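Local coordinates for protein CRISPR-associated endoribonuclease Cas6 1 (Methanocaldococcus jannaschii DSM 2661, PDB 5YI6) that probably cleaves the repeat sequences of CRISPR transcripts as a metal-independent endoribonuclease, yielding the guide crRNAs of an archaeal antiviral defence system, at residues R6-L11 against Y80-S85; K129-I134 against F234-N239; K188-R193 against C204-F209. All coordinates share one frame; numbering follows the deposited sequence.

Interaction 1 of 3, residues R6-L11 against Y80-S85; sequences RIELEL and YLYISS. With PO4 (phosphate ion), chain H.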
loop_
_atom_site.group_PDB
_atom_site.type_symbol
_atom_site.label_atom_id
_atom_site.label_comp_id
_atom_site.label_asym_id
_atom_site.label_seq_id
_atom_site.Cartn_x
_atom_site.Cartn_y
_atom_site.Cartn_z
ATOM N N ARG A 6 1.223 9.049 7.881
ATOM C CA ARG A 6 1.889 8.599 6.665
ATOM C C ARG A 6 3.351 9.029 6.719
ATOM O O ARG A 6 3.653 10.173 7.083
ATOM C CB ARG A 6 1.227 9.180 5.405
ATOM C CG ARG A 6 2.015 8.834 4.111
ATOM C CD ARG A 6 1.303 9.340 2.841
ATOM N NE ARG A 6 -0.001 8.662 2.690
ATOM C CZ ARG A 6 -0.548 8.356 1.515
ATOM N NH1 ARG A 6 0.072 8.683 0.378
ATOM N NH2 ARG A 6 -1.720 7.709 1.463
ATOM N N ILE A 7 4.263 8.119 6.350
ATOM C CA ILE A 7 5.676 8.461 6.278
ATOM C C ILE A 7 6.230 8.040 4.923
ATOM O O ILE A 7 5.735 7.126 4.251
ATOM C CB ILE A 7 6.533 7.856 7.416
ATOM C CG1 ILE A 7 6.488 6.345 7.400
ATOM C CG2 ILE A 7 6.066 8.369 8.837
ATOM C CD1 ILE A 7 7.613 5.679 6.659
ATOM N N GLU A 8 7.229 8.771 4.511
ATOM C CA GLU A 8 8.068 8.448 3.365
ATOM C C GLU A 8 9.422 7.962 3.879
ATOM O O GLU A 8 10.208 8.754 4.413
ATOM C CB GLU A 8 8.210 9.703 2.515
ATOM C CG GLU A 8 9.247 9.517 1.370
ATOM C CD GLU A 8 9.580 10.838 0.728
ATOM O OE1 GLU A 8 10.617 11.448 1.083
ATOM O OE2 GLU A 8 8.791 11.265 -0.129
ATOM N N LEU A 9 9.726 6.682 3.688
ATOM C CA LEU A 9 11.033 6.164 4.044
ATOM C C LEU A 9 11.976 6.467 2.906
ATOM O O LEU A 9 11.728 6.028 1.774
ATOM C CB LEU A 9 11.073 4.657 4.262
ATOM C CG LEU A 9 10.699 3.918 5.504
ATOM C CD1 LEU A 9 11.168 2.450 5.292
ATOM C CD2 LEU A 9 11.409 4.603 6.671
ATOM N N GLU A 10 13.061 7.179 3.220
ATOM C CA GLU A 10 14.073 7.516 2.229
ATOM C C GLU A 10 15.127 6.425 2.243
ATOM O O GLU A 10 15.813 6.240 3.255
ATOM C CB GLU A 10 14.684 8.886 2.576
ATOM C CG GLU A 10 13.586 9.947 2.738
ATOM C CD GLU A 10 14.123 11.364 2.998
ATOM O OE1 GLU A 10 15.347 11.544 3.122
ATOM O OE2 GLU A 10 13.299 12.282 3.092
ATOM N N LEU A 11 15.252 5.699 1.137
ATOM C CA LEU A 11 16.131 4.553 1.033
ATOM C C LEU A 11 17.294 4.881 0.106
ATOM O O LEU A 11 17.142 5.666 -0.834
ATOM C CB LEU A 11 15.379 3.326 0.484
ATOM C CG LEU A 11 14.109 2.929 1.251
ATOM C CD1 LEU A 11 13.361 1.789 0.521
ATOM C CD2 LEU A 11 14.497 2.473 2.638
ATOM N N TYR A 80 12.088 5.558 -2.642
ATOM C CA TYR A 80 11.196 6.075 -1.604
ATOM C C TYR A 80 10.092 5.057 -1.384
ATOM O O TYR A 80 9.494 4.591 -2.348
ATOM C CB TYR A 80 10.602 7.420 -2.024
ATOM C CG TYR A 80 11.736 8.414 -2.213
ATOM C CD1 TYR A 80 12.166 9.198 -1.144
ATOM C CD2 TYR A 80 12.402 8.513 -3.429
ATOM C CE1 TYR A 80 13.201 10.105 -1.296
ATOM C CE2 TYR A 80 13.477 9.379 -3.573
ATOM C CZ TYR A 80 13.851 10.173 -2.511
ATOM O OH TYR A 80 14.885 11.065 -2.641
ATOM N N LEU A 81 9.797 4.754 -0.121
ATOM C CA LEU A 81 8.742 3.799 0.205
ATOM C C LEU A 81 7.753 4.524 1.111
ATOM O O LEU A 81 8.134 5.004 2.171
ATOM C CB LEU A 81 9.338 2.553 0.882
ATOM C CG LEU A 81 8.356 1.538 1.483
ATOM C CD1 LEU A 81 7.531 0.945 0.324
ATOM C CD2 LEU A 81 9.097 0.464 2.264
ATOM N N TYR A 82 6.494 4.602 0.704
ATOM C CA TYR A 82 5.469 5.280 1.504
ATOM C C TYR A 82 4.736 4.224 2.319
ATOM O O TYR A 82 4.400 3.166 1.784
ATOM C CB TYR A 82 4.465 6.023 0.612
ATOM C CG TYR A 82 5.188 7.072 -0.180
ATOM C CD1 TYR A 82 5.311 8.358 0.314
ATOM C CD2 TYR A 82 5.883 6.735 -1.356
ATOM C CE1 TYR A 82 6.054 9.336 -0.380
ATOM C CE2 TYR A 82 6.627 7.702 -2.054
ATOM C CZ TYR A 82 6.708 8.999 -1.550
ATOM O OH TYR A 82 7.456 9.962 -2.222
ATOM N N ILE A 83 4.486 4.523 3.612
ATOM C CA ILE A 83 3.810 3.597 4.519
ATOM C C ILE A 83 2.821 4.422 5.327
ATOM O O ILE A 83 3.151 5.528 5.766
ATOM C CB ILE A 83 4.775 2.890 5.499
ATOM C CG1 ILE A 83 6.032 2.359 4.786
ATOM C CG2 ILE A 83 4.026 1.757 6.242
ATOM C CD1 ILE A 83 7.092 1.640 5.729
ATOM N N SER A 84 1.610 3.904 5.510
ATOM C CA SER A 84 0.618 4.711 6.229
ATOM C C SER A 84 -0.349 3.813 6.988
ATOM O O SER A 84 -0.586 2.656 6.619
ATOM C CB SER A 84 -0.178 5.629 5.299
ATOM O OG SER A 84 -0.937 4.864 4.362
ATOM N N SER A 85 -0.959 4.398 8.023
ATOM C CA SER A 85 -1.968 3.669 8.784
ATOM C C SER A 85 -2.890 4.674 9.464
ATOM O O SER A 85 -2.433 5.756 9.866
ATOM C CB SER A 85 -1.312 2.765 9.842
ATOM O OG SER A 85 -2.307 2.103 10.632
HETATM P P PO4 H . 16.582 13.641 -0.480
HETATM O O1 PO4 H . 15.293 12.845 -0.667
HETATM O O2 PO4 H . 16.485 14.643 0.648
HETATM O O3 PO4 H . 16.848 14.392 -1.777
HETATM O O4 PO4 H . 17.712 12.675 -0.182
#
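The carboxylate of E8 lies between the rings of Y80 and Y82, turned steeply to both: 63° between its plane and the Y80 ring, 80° to that of Y82. Its OE1 comes to 3.5 Å from Y80 CD1. On the other side the E8 chain, with CG anti to the backbone N (chi1 172°), runs alongside Y82, CB and CG both beside CE1, until E8 OE2 stands 2.8 Å from Y82 OH in a weak and uncertain hydrogen bond. At the edge of the Y80 ring, in its plane, sits O1 of a phosphate, probably from the crystallisation liquor, 2.7 Å from its donor Y80 OH. R6 packs its CB on S84 CB, while its guanidinium goes on to E223, Y222 and V237.

L9, L81, I7 and I83 fill the reverse face. I7 CD1 lies 4.1 Å from I83 CG1, and L9 CD1 reaches both L81 CD2 and I83 CD1. I7 pairs with I83 and L9 with L81 through two backbone hydrogen bonds each.

Strands 5-12 and 78-85 are neighbours in the antiparallel sheet of the N-terminal ferredoxin-like (RAMP) domain. Their apolar face packs in part on helix 88-101 through I7 and L9. On the polar face R63 makes a cation-pi contact with Y80; its salt bridge to E8 OE2 would tend to keep the carboxylate ionised, and at the rim Y80 OH and K78 bind the phosphate.

Interaction 2 of 3, residues K129-I134 against F234-N239; sequences KTISPI and FGMVVN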
loop_
_atom_site.group_PDB
_atom_site.type_symbol
_atom_site.label_atom_id
_atom_site.label_comp_id
_atom_site.label_asym_id
_atom_site.label_seq_id
_atom_site.Cartn_x
_atom_site.Cartn_y
_atom_site.Cartn_z
ATOM N N LYS A 129 -4.425 8.962 -6.997
ATOM C CA LYS A 129 -3.890 7.947 -7.892
ATOM C C LYS A 129 -3.194 6.889 -7.057
ATOM O O LYS A 129 -2.658 7.176 -5.994
ATOM C CB LYS A 129 -2.931 8.539 -8.922
ATOM C CG LYS A 129 -1.607 8.851 -8.355
ATOM C CD LYS A 129 -0.612 9.295 -9.467
ATOM C CE LYS A 129 0.779 9.523 -8.873
ATOM N NZ LYS A 129 1.795 10.033 -9.861
ATOM N N THR A 130 -3.223 5.657 -7.542
ATOM C CA THR A 130 -2.594 4.558 -6.806
ATOM C C THR A 130 -1.071 4.681 -6.891
ATOM O O THR A 130 -0.512 4.976 -7.966
ATOM C CB THR A 130 -3.058 3.209 -7.377
ATOM O OG1 THR A 130 -2.797 3.156 -8.797
ATOM C CG2 THR A 130 -4.595 2.977 -7.113
ATOM N N ILE A 131 -0.408 4.501 -5.749
ATOM C CA ILE A 131 1.025 4.222 -5.701
ATOM C C ILE A 131 1.311 2.781 -5.294
ATOM O O ILE A 131 2.469 2.337 -5.387
ATOM C CB ILE A 131 1.776 5.231 -4.801
ATOM C CG1 ILE A 131 1.164 5.282 -3.361
ATOM C CG2 ILE A 131 1.673 6.622 -5.431
ATOM C CD1 ILE A 131 2.006 6.236 -2.385
ATOM N N SER A 132 0.285 2.008 -4.911
ATOM C CA SER A 132 0.318 0.571 -5.094
ATOM C C SER A 132 -1.078 0.189 -5.601
ATOM O O SER A 132 -2.083 0.839 -5.230
ATOM C CB SER A 132 0.693 -0.206 -3.826
ATOM O OG SER A 132 -0.080 0.182 -2.699
ATOM N N PRO A 133 -1.174 -0.771 -6.509
ATOM C CA PRO A 133 -2.466 -0.998 -7.183
ATOM C C PRO A 133 -3.496 -1.612 -6.232
ATOM O O PRO A 133 -3.160 -2.238 -5.223
ATOM C CB PRO A 133 -2.118 -1.955 -8.334
ATOM C CG PRO A 133 -0.892 -2.710 -7.872
ATOM C CD PRO A 133 -0.096 -1.635 -7.048
ATOM N N ILE A 134 -4.781 -1.448 -6.607
ATOM C CA ILE A 134 -5.925 -1.857 -5.783
ATOM C C ILE A 134 -6.309 -3.276 -6.138
ATOM O O ILE A 134 -6.453 -3.622 -7.319
ATOM C CB ILE A 134 -7.104 -0.886 -5.961
ATOM C CG1 ILE A 134 -6.760 0.439 -5.269
ATOM C CG2 ILE A 134 -8.468 -1.483 -5.424
ATOM C CD1 ILE A 134 -7.634 1.610 -5.711
ATOM N N PHE A 234 -0.973 -3.263 -0.847
ATOM C CA PHE A 234 -1.899 -2.986 -1.935
ATOM C C PHE A 234 -2.818 -1.830 -1.599
ATOM O O PHE A 234 -3.206 -1.629 -0.438
ATOM C CB PHE A 234 -2.769 -4.249 -2.311
ATOM C CG PHE A 234 -1.961 -5.326 -2.979
ATOM C CD1 PHE A 234 -1.944 -5.431 -4.359
ATOM C CD2 PHE A 234 -1.178 -6.198 -2.225
ATOM C CE1 PHE A 234 -1.149 -6.428 -5.008
ATOM C CE2 PHE A 234 -0.386 -7.160 -2.842
ATOM C CZ PHE A 234 -0.381 -7.283 -4.252
ATOM N N GLY A 235 -3.153 -1.058 -2.633
ATOM C CA GLY A 235 -4.261 -0.109 -2.529
ATOM C C GLY A 235 -3.893 1.254 -1.979
ATOM O O GLY A 235 -4.797 2.022 -1.643
ATOM N N MET A 236 -2.596 1.583 -1.873
ATOM C CA MET A 236 -2.193 2.893 -1.360
ATOM C C MET A 236 -2.334 3.961 -2.451
ATOM O O MET A 236 -1.960 3.744 -3.604
ATOM C CB MET A 236 -0.727 2.860 -0.859
ATOM C CG MET A 236 -0.387 4.131 -0.083
ATOM S SD MET A 236 1.228 3.950 0.699
ATOM C CE MET A 236 1.171 5.320 1.859
ATOM N N VAL A 237 -2.901 5.117 -2.087
ATOM C CA VAL A 237 -3.105 6.191 -3.046
ATOM C C VAL A 237 -2.377 7.447 -2.563
ATOM O O VAL A 237 -1.967 7.561 -1.413
ATOM C CB VAL A 237 -4.599 6.503 -3.294
ATOM C CG1 VAL A 237 -5.317 5.278 -3.860
ATOM C CG2 VAL A 237 -5.286 7.041 -1.996
ATOM N N VAL A 238 -2.271 8.418 -3.467
ATOM C CA VAL A 238 -1.673 9.704 -3.124
ATOM C C VAL A 238 -2.514 10.770 -3.803
ATOM O O VAL A 238 -3.144 10.528 -4.842
ATOM C CB VAL A 238 -0.179 9.797 -3.559
ATOM C CG1 VAL A 238 -0.043 9.823 -5.079
ATOM C CG2 VAL A 238 0.485 11.035 -2.957
ATOM N N ASN A 239 -2.562 11.948 -3.185
ATOM C CA ASN A 239 -3.310 13.030 -3.806
ATOM C C ASN A 239 -2.525 13.562 -5.010
ATOM O O ASN A 239 -1.290 13.528 -5.043
ATOM C CB ASN A 239 -3.605 14.135 -2.805
ATOM C CG ASN A 239 -2.383 14.885 -2.408
ATOM O OD1 ASN A 239 -1.329 14.287 -2.150
ATOM N ND2 ASN A 239 -2.504 16.210 -2.327
#
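I131 overlaps two side chains of the facing segment at once. Its CG2 presses on V238 CG1 at 3.6 Å, the two side chains crossing at about a right angle, while CG1 and CD1 lie against M236 CG, and CD1 also meets SD. The first torsion (chi1 55°) sets I131 CG1 between the backbone N and the carbonyl carbon, which also brings it close to M236 O. V238 CG1 has a second neighbour in the aliphatic part of K129, which lies alongside it with CG 3.8 Å away.

Regular antiparallel pairing is limited to one end. K129 and V238 exchange two backbone hydrogen bonds, and T130 faces V237 in the adjoining non-hydrogen-bonded pair. Beyond them the backbone bends at I131, and I131 N and S132 N converge on a single acceptor, M236 O, at 2.8 and 3.1 Å respectively. Both approach from the same face of its carbonyl plane.

S132 OG then takes the place of a backbone acceptor, receiving M236 N at 3.0 Å with an N-H...O angle of 160°; the same hydroxyl also bonds to F57 O. At the far end G235 N makes weak hydrogen bonds to S132 O and P133 O, and P133 O lies at the edge of the F234 ring, 3.5 Å from CD1. I134 CG1 closes over G235 CA, where the backbone has a positive phi of 87°.

Strand 201-213 flanks segment 129-134, with T130 bonding to M207 and P133 touching C204. From the N-terminal sheet, strands 5-12 and 78-85 bring R6, Y82 and S84 against M236, which joins the two halves of the protein here.

Interaction 3 of 3, residues K188-R193 against C204-F209; sequences KFRPKR and CSEMVF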
loop_
_atom_site.group_PDB
_atom_site.type_symbol
_atom_site.label_atom_id
_atom_site.label_comp_id
_atom_site.label_asym_id
_atom_site.label_seq_id
_atom_site.Cartn_x
_atom_site.Cartn_y
_atom_site.Cartn_z
ATOM N N LYS A 188 -8.884 6.934 -15.129
ATOM C CA LYS A 188 -7.992 6.105 -15.928
ATOM C C LYS A 188 -7.649 4.862 -15.124
ATOM O O LYS A 188 -7.499 4.950 -13.906
ATOM C CB LYS A 188 -6.727 6.899 -16.280
ATOM C CG LYS A 188 -5.657 6.158 -17.060
ATOM C CD LYS A 188 -4.358 6.982 -17.048
ATOM C CE LYS A 188 -3.249 6.324 -17.878
ATOM N NZ LYS A 188 -2.065 7.217 -18.077
ATOM N N PHE A 189 -7.520 3.717 -15.791
ATOM C CA PHE A 189 -7.038 2.530 -15.086
ATOM C C PHE A 189 -6.320 1.602 -16.050
ATOM O O PHE A 189 -6.582 1.599 -17.251
ATOM C CB PHE A 189 -8.165 1.786 -14.339
ATOM C CG PHE A 189 -8.850 0.713 -15.143
ATOM C CD1 PHE A 189 -8.395 -0.599 -15.109
ATOM C CD2 PHE A 189 -9.967 1.015 -15.908
ATOM C CE1 PHE A 189 -9.039 -1.597 -15.849
ATOM C CE2 PHE A 189 -10.615 0.023 -16.647
ATOM C CZ PHE A 189 -10.156 -1.275 -16.610
ATOM N N ARG A 190 -5.387 0.833 -15.503
ATOM C CA ARG A 190 -4.612 -0.168 -16.226
ATOM C C ARG A 190 -4.559 -1.399 -15.334
ATOM O O ARG A 190 -4.198 -1.280 -14.148
ATOM C CB ARG A 190 -3.187 0.303 -16.536
ATOM C CG ARG A 190 -3.122 1.570 -17.355
ATOM C CD ARG A 190 -3.546 1.297 -18.787
ATOM N NE ARG A 190 -3.392 2.473 -19.651
ATOM C CZ ARG A 190 -4.331 3.396 -19.855
ATOM N NH1 ARG A 190 -5.517 3.300 -19.261
ATOM N NH2 ARG A 190 -4.085 4.419 -20.662
ATOM N N PRO A 191 -4.859 -2.585 -15.849
ATOM C CA PRO A 191 -4.689 -3.781 -15.024
ATOM C C PRO A 191 -3.219 -4.129 -14.874
ATOM O O PRO A 191 -2.415 -3.924 -15.782
ATOM C CB PRO A 191 -5.437 -4.864 -15.813
ATOM C CG PRO A 191 -5.308 -4.420 -17.214
ATOM C CD PRO A 191 -5.424 -2.911 -17.169
ATOM N N LYS A 192 -2.867 -4.671 -13.710
ATOM C CA LYS A 192 -1.495 -5.061 -13.411
ATOM C C LYS A 192 -1.490 -6.466 -12.831
ATOM O O LYS A 192 -2.253 -6.752 -11.906
ATOM C CB LYS A 192 -0.842 -4.103 -12.408
ATOM C CG LYS A 192 -0.712 -2.707 -12.936
ATOM C CD LYS A 192 0.361 -2.699 -14.025
ATOM C CE LYS A 192 0.533 -1.323 -14.657
ATOM N NZ LYS A 192 1.697 -1.328 -15.590
ATOM N N ARG A 193 -0.609 -7.330 -13.335
ATOM C CA ARG A 193 -0.520 -8.693 -12.823
ATOM C C ARG A 193 0.461 -8.738 -11.657
ATOM O O ARG A 193 1.611 -8.303 -11.791
ATOM C CB ARG A 193 -0.104 -9.649 -13.943
ATOM C CG ARG A 193 -0.043 -11.109 -13.520
ATOM C CD ARG A 193 0.237 -12.008 -14.725
ATOM N NE ARG A 193 0.478 -13.404 -14.352
ATOM C CZ ARG A 193 1.688 -13.921 -14.152
ATOM N NH1 ARG A 193 2.767 -13.157 -14.295
ATOM N NH2 ARG A 193 1.820 -15.202 -13.827
ATOM N N CYS A 204 -4.792 -6.526 -10.519
ATOM C CA CYS A 204 -5.023 -5.378 -9.656
ATOM C C CYS A 204 -5.172 -4.148 -10.543
ATOM O O CYS A 204 -4.867 -4.186 -11.738
ATOM C CB CYS A 204 -3.843 -5.197 -8.670
ATOM S SG CYS A 204 -3.767 -6.543 -7.494
ATOM N N SER A 205 -5.651 -3.049 -9.978
ATOM C CA SER A 205 -5.910 -1.854 -10.776
ATOM C C SER A 205 -4.929 -0.748 -10.417
ATOM O O SER A 205 -4.915 -0.294 -9.278
ATOM C CB SER A 205 -7.335 -1.328 -10.584
ATOM O OG SER A 205 -8.307 -2.317 -10.913
ATOM N N GLU A 206 -4.119 -0.317 -11.386
ATOM C CA GLU A 206 -3.451 0.981 -11.291
ATOM C C GLU A 206 -4.448 2.029 -11.763
ATOM O O GLU A 206 -4.980 1.918 -12.874
ATOM C CB GLU A 206 -2.191 0.974 -12.162
ATOM C CG GLU A 206 -1.465 2.283 -12.267
ATOM C CD GLU A 206 -0.193 2.134 -13.107
ATOM O OE1 GLU A 206 -0.191 2.578 -14.278
ATOM O OE2 GLU A 206 0.775 1.510 -12.612
ATOM N N MET A 207 -4.766 3.016 -10.933
ATOM C CA MET A 207 -5.852 3.881 -11.383
ATOM C C MET A 207 -5.753 5.282 -10.810
ATOM O O MET A 207 -5.083 5.544 -9.800
ATOM C CB MET A 207 -7.227 3.273 -11.068
ATOM C CG MET A 207 -7.450 2.970 -9.634
ATOM S SD MET A 207 -8.952 1.940 -9.426
ATOM C CE MET A 207 -10.191 3.126 -9.729
ATOM N N VAL A 208 -6.418 6.189 -11.525
ATOM C CA VAL A 208 -6.576 7.586 -11.162
ATOM C C VAL A 208 -8.073 7.848 -11.079
ATOM O O VAL A 208 -8.820 7.485 -12.009
ATOM C CB VAL A 208 -5.933 8.524 -12.199
ATOM C CG1 VAL A 208 -6.066 9.958 -11.732
ATOM C CG2 VAL A 208 -4.472 8.154 -12.417
ATOM N N PHE A 209 -8.502 8.494 -9.986
ATOM C CA PHE A 209 -9.938 8.673 -9.774
ATOM C C PHE A 209 -10.210 9.928 -8.965
ATOM O O PHE A 209 -9.401 10.342 -8.140
ATOM C CB PHE A 209 -10.607 7.436 -9.107
ATOM C CG PHE A 209 -10.023 7.005 -7.758
ATOM C CD1 PHE A 209 -10.753 7.186 -6.586
ATOM C CD2 PHE A 209 -8.806 6.328 -7.683
ATOM C CE1 PHE A 209 -10.250 6.743 -5.340
ATOM C CE2 PHE A 209 -8.288 5.903 -6.451
ATOM C CZ PHE A 209 -9.021 6.102 -5.274
#
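K192 leans over E206 along much of its length. Its CB lies 4.1 Å from C204 O; CG comes next, 4.0 Å from E206 CB. A bend at chi2 (-71°) then turns the chain along the carboxylate, where CE rests 3.5 Å from E206 OE2. The tip NZ stays 4.2 Å from E206 OE2, a loose pairing of opposite charges, with CE nearer the carboxylate than NZ. E206 meets it with an extended chain, CG anti to the backbone N (chi1 175°), and its CB also touches R190 O.

R190 turns back on its own strand: NH1 donates to F189 O at 2.8 Å, from above the carbonyl plane, and K188 CE lies over one face of the guanidinium, toward its rim. On the other face of the ribbon F189 CB packs against M207 CB at 3.7 Å.

Six backbone hydrogen bonds join the strands, two in each of the pairs K188 with V208, R190 with E206 and K192 with C204. The two short segments run almost exactly antiparallel, at 177°.

These segments belong to the hairpin of strands 182-195 and 201-213. Strand 182-195 is outermost in its sheet within the chain, whereas strand 201-213 has strand 127-130 on its other side, with M207 bonded to T130. F209 meets the ring of F226, in the loop after helix 215-224, edge-to-face.

Interactions 1 and 2 are largely buried, whereas interaction 3 is partly buried and carries its lysines and arginines at the surface. Interaction 1 belongs to the N-terminal sheet; interactions 2 and 3 share the C-terminal one, where strands 127-130 and 201-213 are neighbours and probable hydrogen bonds from T130 and I134 join them. Along the chain, interaction 3 is nested inside the loop that interaction 2 closes. The two sheets meet where R6 probably bonds to V237 O and M236 packs on S84. Chemistry follows place: regular pairing, apolar on one side and charged on the other, in 6-11/80-85, irregular backbone and serine bonds in 129-134/234-239, and loose charge pairing over a regular ladder in 188-193/204-209.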